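Local coordinates for protein S12 family peptidase (Streptomyces sp. 82F2, PDB 3WWX) that probably hydrolyses amide bonds with preference for D-configured substrates, as a D-stereospecific amidohydrolase of the S12 peptidase family with a beta-lactamase-type fold, at residues 9-12 against 13-17; 168-171 against 172-176. One frame throughout, in Å; residues are numbered along the deposited sequence.

Contact 1 lies in helix 8-19, near the start of the chain, and contact 2 at the C-terminal end of helix 160-174, so the two follow one another in series. Their centres are about 42 Å apart and their nearest atoms about 30 Å apart, on opposite sides of the centre of the chain. Contact 1 lies on a helix beside the large antiparallel sheet, touching strands 24-31 and 36-41 and helix 334-343. The second belongs to the helical part, against helices 55-68, 136-144 and 178-187. Together they sample both halves of the beta-lactamase-type fold, contact 1 by i to i+4 contacts within a helix, contact 2 by the same pattern finishing in an ST turn.

Contact 1: residues 9-12 against 13-17; sequences ATQQ and ALEAA
Gln11 reaches one helical turn ahead to Glu15 on helix 8-19, an N-terminal helix that packs against the large antiparallel sheet of this beta-lactamase-type fold. The backbone gives four consecutive i to i+4 hydrogen bonds, from Ala13 N to Ala9 O through Ala16 N to Gln12 O. Glu15 N to Gln11 O, at 3.0 Å, is one of them.

The side-chain bond runs from Gln11 NE2 to Glu15 OE2 at 3.2 Å. It is bent, 135° at the hydrogen; OE2 lies near the amide plane of Gln11, but NE2 meets the carboxylate from above its plane. The amide and carboxylate planes stand 51° apart. The stronger partner of Gln11 NE2 is Thr39 O on strand 36-41, so this amide links the helix to the edge strand of the sheet, and the bent bond to Glu15 is secondary.

Apolar atoms fill in around the backbone oxygens. Ala13 CB sits 3.4 Å from Thr10 O while packing on Val337 and Ala340 of helix 334-343, and Leu14 turns to Ala25 and Ala27 on strand 24-31. With CG of Leu14 beside its own backbone N (chi1 -63°), that carbon lies 3.5 Å from Thr10 O. Glu15 has nearly the same first torsion, which brings its CG to 3.3 Å from Gln11 O; the bend at chi2 then turns the carboxylate to Gln11 NE2.

Contact 2: residues 168-171 against 172-176; sequences MVIE and KVTGR
Met168 O accepts from Lys172 N, starting the last turns of helix 160-174 before the chain leaves it at Gly175. Next, Val169 O takes Val173 N at 2.9 Å, and Val169 CG1 packs against Val173 CG2 at 4.2 Å; the Val169 side chain also touches Leu63 and Ile72.

Ile170 O is gripped twice by Thr174. The backbone N arrives nearly in line with the carbonyl, while OG1, 2.8 Å from that oxygen, donates from above the carbonyl plane. A chi1 of 64° places OG1 between the backbone N and carbonyl carbon of Thr174, and sets CG2 alongside Ile170 CG2, both pointing the same way. The Ile170 side chain touches both helix 55-68 and helix 178-187.

Glu171 O closes the series with Gly175 N at 2.8 Å, and Glu171 CA makes a CH...O contact of 3.3 Å with Arg176 O. With CG anti to the backbone N (chi1 -176°), Glu171 CG lies 3.4 Å from Arg176 O.

Thr174 OG1 also accepts from Arg176 N, forming an ST turn. One hydroxyl thus gives its proton back to the helix and takes the N-H of the departing chain, tying the helix end to the turn through Gly175, whose positive phi suits glycine.

Contact 1: residues 9-12 against 13-17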
ATOM      1  N   ALA A   9      22.316  -7.681 -10.350  1.00 17.78           N
ATOM      2  CA  ALA A   9      22.153  -7.878  -8.917  1.00 17.26           C
ATOM      3  C   ALA A   9      20.673  -8.066  -8.592  1.00 14.55           C
ATOM      4  O   ALA A   9      20.306  -8.857  -7.717  1.00 17.61           O
ATOM      5  CB  ALA A   9      22.714  -6.703  -8.156  1.00 20.93           C
ATOM      6  N   THR A  10      19.825  -7.322  -9.290  1.00 16.44           N
ATOM      7  CA  THR A  10      18.392  -7.400  -9.007  1.00 14.72           C
ATOM      8  C   THR A  10      17.850  -8.759  -9.439  1.00 14.87           C
ATOM      9  O   THR A  10      17.061  -9.362  -8.716  1.00 14.32           O
ATOM     10  CB  THR A  10      17.662  -6.266  -9.680  1.00 13.96           C
ATOM     11  OG1 THR A  10      18.374  -5.057  -9.403  1.00 15.23           O
ATOM     12  CG2 THR A  10      16.219  -6.144  -9.134  1.00 13.99           C
ATOM     13  N   GLN A  11      18.289  -9.240 -10.592  1.00 16.26           N
ATOM     14  CA  GLN A  11      17.963 -10.596 -11.050  1.00 16.09           C
ATOM     15  C   GLN A  11      18.383 -11.633 -10.008  1.00 17.09           C
ATOM     16  O   GLN A  11      17.616 -12.532  -9.652  1.00 17.21           O
ATOM     17  CB  GLN A  11      18.645 -10.870 -12.387  1.00 18.63           C
ATOM     18  CG  GLN A  11      18.349 -12.256 -12.959  1.00 17.73           C
ATOM     19  CD  GLN A  11      16.873 -12.452 -13.272  1.00 17.42           C
ATOM     20  OE1 GLN A  11      16.248 -11.606 -13.919  1.00 18.63           O
ATOM     21  NE2 GLN A  11      16.320 -13.588 -12.844  1.00 19.31           N
ATOM     22  N   GLN A  12      19.595 -11.493  -9.486  1.00 18.59           N
ATOM     23  CA  GLN A  12      20.090 -12.380  -8.449  1.00 19.96           C
ATOM     24  C   GLN A  12      19.180 -12.371  -7.221  1.00 17.85           C
ATOM     25  O   GLN A  12      18.942 -13.400  -6.592  1.00 19.52           O
ATOM     26  CB  GLN A  12      21.501 -11.922  -8.066  1.00 21.76           C
ATOM     27  CG  GLN A  12      22.430 -12.947  -7.492  1.00 35.05           C
ATOM     28  CD  GLN A  12      23.866 -12.431  -7.494  1.00 43.72           C
ATOM     29  OE1 GLN A  12      24.342 -11.916  -8.505  1.00 41.61           O
ATOM     30  NE2 GLN A  12      24.543 -12.535  -6.354  1.00 49.47           N
ATOM     31  N   ALA A  13      18.668 -11.188  -6.867  1.00 17.01           N
ATOM     32  CA  ALA A  13      17.823 -11.040  -5.692  1.00 16.11           C
ATOM     33  C   ALA A  13      16.456 -11.708  -5.902  1.00 14.84           C
ATOM     34  O   ALA A  13      15.883 -12.252  -4.972  1.00 16.40           O
ATOM     35  CB  ALA A  13      17.653  -9.560  -5.334  1.00 15.24           C
ATOM     36  N   LEU A  14      15.964 -11.681  -7.128  1.00 13.62           N
ATOM     37  CA  LEU A  14      14.752 -12.430  -7.453  1.00 14.52           C
ATOM     38  C   LEU A  14      15.005 -13.928  -7.298  1.00 15.34           C
ATOM     39  O   LEU A  14      14.166 -14.660  -6.750  1.00 16.07           O
ATOM     40  CB  LEU A  14      14.287 -12.149  -8.875  1.00 13.72           C
ATOM     41  CG  LEU A  14      13.870 -10.705  -9.200  1.00 14.57           C
ATOM     42  CD1 LEU A  14      13.448 -10.577 -10.633  1.00 14.56           C
ATOM     43  CD2 LEU A  14      12.753 -10.243  -8.262  1.00 13.45           C
ATOM     44  N   GLU A  15      16.154 -14.385  -7.804  1.00 14.54           N
ATOM     45  CA  GLU A  15      16.509 -15.793  -7.655  1.00 16.44           C
ATOM     46  C   GLU A  15      16.642 -16.194  -6.182  1.00 18.00           C
ATOM     47  O   GLU A  15      16.224 -17.287  -5.783  1.00 17.37           O
ATOM     48  CB  GLU A  15      17.807 -16.101  -8.398  1.00 19.60           C
ATOM     49  CG  GLU A  15      17.768 -15.834  -9.884  1.00 19.64           C
ATOM     50  CD  GLU A  15      16.894 -16.780 -10.660  1.00 32.09           C
ATOM     51  OE1 GLU A  15      16.362 -17.742 -10.061  1.00 36.10           O
ATOM     52  OE2 GLU A  15      16.739 -16.563 -11.888  1.00 38.28           O
ATOM     53  N   ALA A  16      17.191 -15.318  -5.348  1.00 15.85           N
ATOM     54  CA  ALA A  16      17.263 -15.604  -3.917  1.00 17.79           C
ATOM     55  C   ALA A  16      15.884 -15.764  -3.266  1.00 17.24           C
ATOM     56  O   ALA A  16      15.689 -16.603  -2.384  1.00 19.75           O
ATOM     57  CB  ALA A  16      18.063 -14.549  -3.196  1.00 20.62           C
ATOM     58  N   ALA A  17      14.932 -14.933  -3.682  1.00 16.76           N
ATOM     59  CA  ALA A  17      13.578 -15.040  -3.161  1.00 16.02           C
ATOM     60  C   ALA A  17      12.970 -16.397  -3.499  1.00 14.25           C
ATOM     61  O   ALA A  17      12.344 -17.036  -2.656  1.00 16.68           O
ATOM     62  CB  ALA A  17      12.729 -13.913  -3.746  1.00 14.20           C
TER

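Contact 2: residues 168-171 against 172-176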
ATOM      1  N   MET A 168     -13.292   7.108   3.189  1.00 11.76           N
ATOM      2  CA  MET A 168     -14.606   7.645   3.529  1.00 13.18           C
ATOM      3  C   MET A 168     -14.603   9.178   3.437  1.00 13.02           C
ATOM      4  O   MET A 168     -15.609   9.776   3.012  1.00 13.97           O
ATOM      5  CB  MET A 168     -15.025   7.169   4.921  1.00 11.86           C
ATOM      6  CG  MET A 168     -15.318   5.694   4.946  1.00 12.07           C
ATOM      7  SD  MET A 168     -15.450   5.001   6.612  1.00 17.04           S
ATOM      8  CE  MET A 168     -16.926   5.788   7.169  1.00 22.54           C
ATOM      9  N   VAL A 169     -13.492   9.807   3.796  1.00 12.20           N
ATOM     10  CA  VAL A 169     -13.382  11.274   3.701  1.00 12.23           C
ATOM     11  C   VAL A 169     -13.440  11.674   2.233  1.00 13.13           C
ATOM     12  O   VAL A 169     -14.115  12.639   1.868  1.00 14.55           O
ATOM     13  CB  VAL A 169     -12.105  11.796   4.363  1.00 11.61           C
ATOM     14  CG1 VAL A 169     -11.910  13.288   4.093  1.00 13.18           C
ATOM     15  CG2 VAL A 169     -12.118  11.517   5.852  1.00 12.93           C
ATOM     16  N   ILE A 170     -12.738  10.935   1.376  1.00 11.94           N
ATOM     17  CA  ILE A 170     -12.743  11.218  -0.063  1.00 11.79           C
ATOM     18  C   ILE A 170     -14.175  11.160  -0.578  1.00 14.14           C
ATOM     19  O   ILE A 170     -14.603  12.042  -1.332  1.00 13.17           O
ATOM     20  CB  ILE A 170     -11.857  10.242  -0.862  1.00 12.01           C
ATOM     21  CG1 ILE A 170     -10.380  10.468  -0.549  1.00 11.69           C
ATOM     22  CG2 ILE A 170     -12.094  10.407  -2.370  1.00 11.83           C
ATOM     23  CD1 ILE A 170      -9.451   9.331  -1.085  1.00 12.64           C
ATOM     24  N   GLU A 171     -14.916  10.143  -0.168  1.00 13.31           N
ATOM     25  CA  GLU A 171     -16.288   9.995  -0.610  1.00 13.77           C
ATOM     26  C   GLU A 171     -17.136  11.194  -0.143  1.00 15.53           C
ATOM     27  O   GLU A 171     -17.990  11.664  -0.897  1.00 16.38           O
ATOM     28  CB  GLU A 171     -16.903   8.666  -0.154  1.00 13.90           C
ATOM     29  CG  GLU A 171     -18.316   8.498  -0.707  1.00 18.15           C
ATOM     30  CD  GLU A 171     -18.914   7.115  -0.567  1.00 26.34           C
ATOM     31  OE1 GLU A 171     -20.159   7.043  -0.517  1.00 40.09           O
ATOM     32  OE2 GLU A 171     -18.179   6.111  -0.544  1.00 19.95           O
ATOM     33  N   LYS A 172     -16.909  11.684   1.073  1.00 14.55           N
ATOM     34  CA  LYS A 172     -17.697  12.813   1.597  1.00 15.68           C
ATOM     35  C   LYS A 172     -17.365  14.083   0.822  1.00 17.36           C
ATOM     36  O   LYS A 172     -18.261  14.844   0.448  1.00 18.67           O
ATOM     37  CB  LYS A 172     -17.424  13.020   3.079  1.00 17.33           C
ATOM     38  CG  LYS A 172     -18.300  14.075   3.761  1.00 26.87           C
ATOM     39  CD  LYS A 172     -19.796  13.741   3.707  1.00 33.43           C
ATOM     40  CE  LYS A 172     -20.153  12.367   4.291  1.00 36.84           C
ATOM     41  NZ  LYS A 172     -20.135  12.318   5.786  1.00 36.49           N
ATOM     42  N   VAL A 173     -16.081  14.319   0.564  1.00 16.13           N
ATOM     43  CA  VAL A 173     -15.660  15.508  -0.179  1.00 16.24           C
ATOM     44  C   VAL A 173     -16.184  15.504  -1.614  1.00 17.76           C
ATOM     45  O   VAL A 173     -16.659  16.539  -2.108  1.00 19.47           O
ATOM     46  CB  VAL A 173     -14.116  15.669  -0.186  1.00 14.99           C
ATOM     47  CG1 VAL A 173     -13.676  16.828  -1.077  1.00 16.97           C
ATOM     48  CG2 VAL A 173     -13.584  15.861   1.221  1.00 15.49           C
ATOM     49  N   THR A 174     -16.093  14.362  -2.294  1.00 16.49           N
ATOM     50  CA  THR A 174     -16.373  14.279  -3.722  1.00 16.11           C
ATOM     51  C   THR A 174     -17.814  13.880  -4.056  1.00 18.36           C
ATOM     52  O   THR A 174     -18.256  14.094  -5.188  1.00 19.42           O
ATOM     53  CB  THR A 174     -15.451  13.257  -4.430  1.00 18.18           C
ATOM     54  OG1 THR A 174     -15.717  11.938  -3.924  1.00 15.17           O
ATOM     55  CG2 THR A 174     -13.989  13.617  -4.249  1.00 17.68           C
ATOM     56  N   GLY A 175     -18.528  13.286  -3.101  1.00 15.20           N
ATOM     57  CA  GLY A 175     -19.855  12.739  -3.363  1.00 17.61           C
ATOM     58  C   GLY A 175     -19.889  11.467  -4.187  1.00 20.14           C
ATOM     59  O   GLY A 175     -20.957  11.033  -4.616  1.00 23.93           O
ATOM     60  N   ARG A 176     -18.730  10.840  -4.400  1.00 16.47           N
ATOM     61  CA  ARG A 176     -18.664   9.593  -5.159  1.00 16.94           C
ATOM     62  C   ARG A 176     -17.710   8.621  -4.451  1.00 14.87           C
ATOM     63  O   ARG A 176     -16.869   9.055  -3.684  1.00 15.23           O
ATOM     64  CB  ARG A 176     -18.129   9.839  -6.568  1.00 18.79           C
ATOM     65  CG  ARG A 176     -18.913  10.843  -7.425  1.00 22.42           C
ATOM     66  CD  ARG A 176     -18.404  10.826  -8.854  1.00 29.88           C
ATOM     67  NE  ARG A 176     -18.845   9.633  -9.572  1.00 37.74           N
ATOM     68  CZ  ARG A 176     -18.333   9.205 -10.725  1.00 41.02           C
ATOM     69  NH1 ARG A 176     -17.337   9.861 -11.312  1.00 36.13           N
ATOM     70  NH2 ARG A 176     -18.819   8.106 -11.287  1.00 41.61           N
TER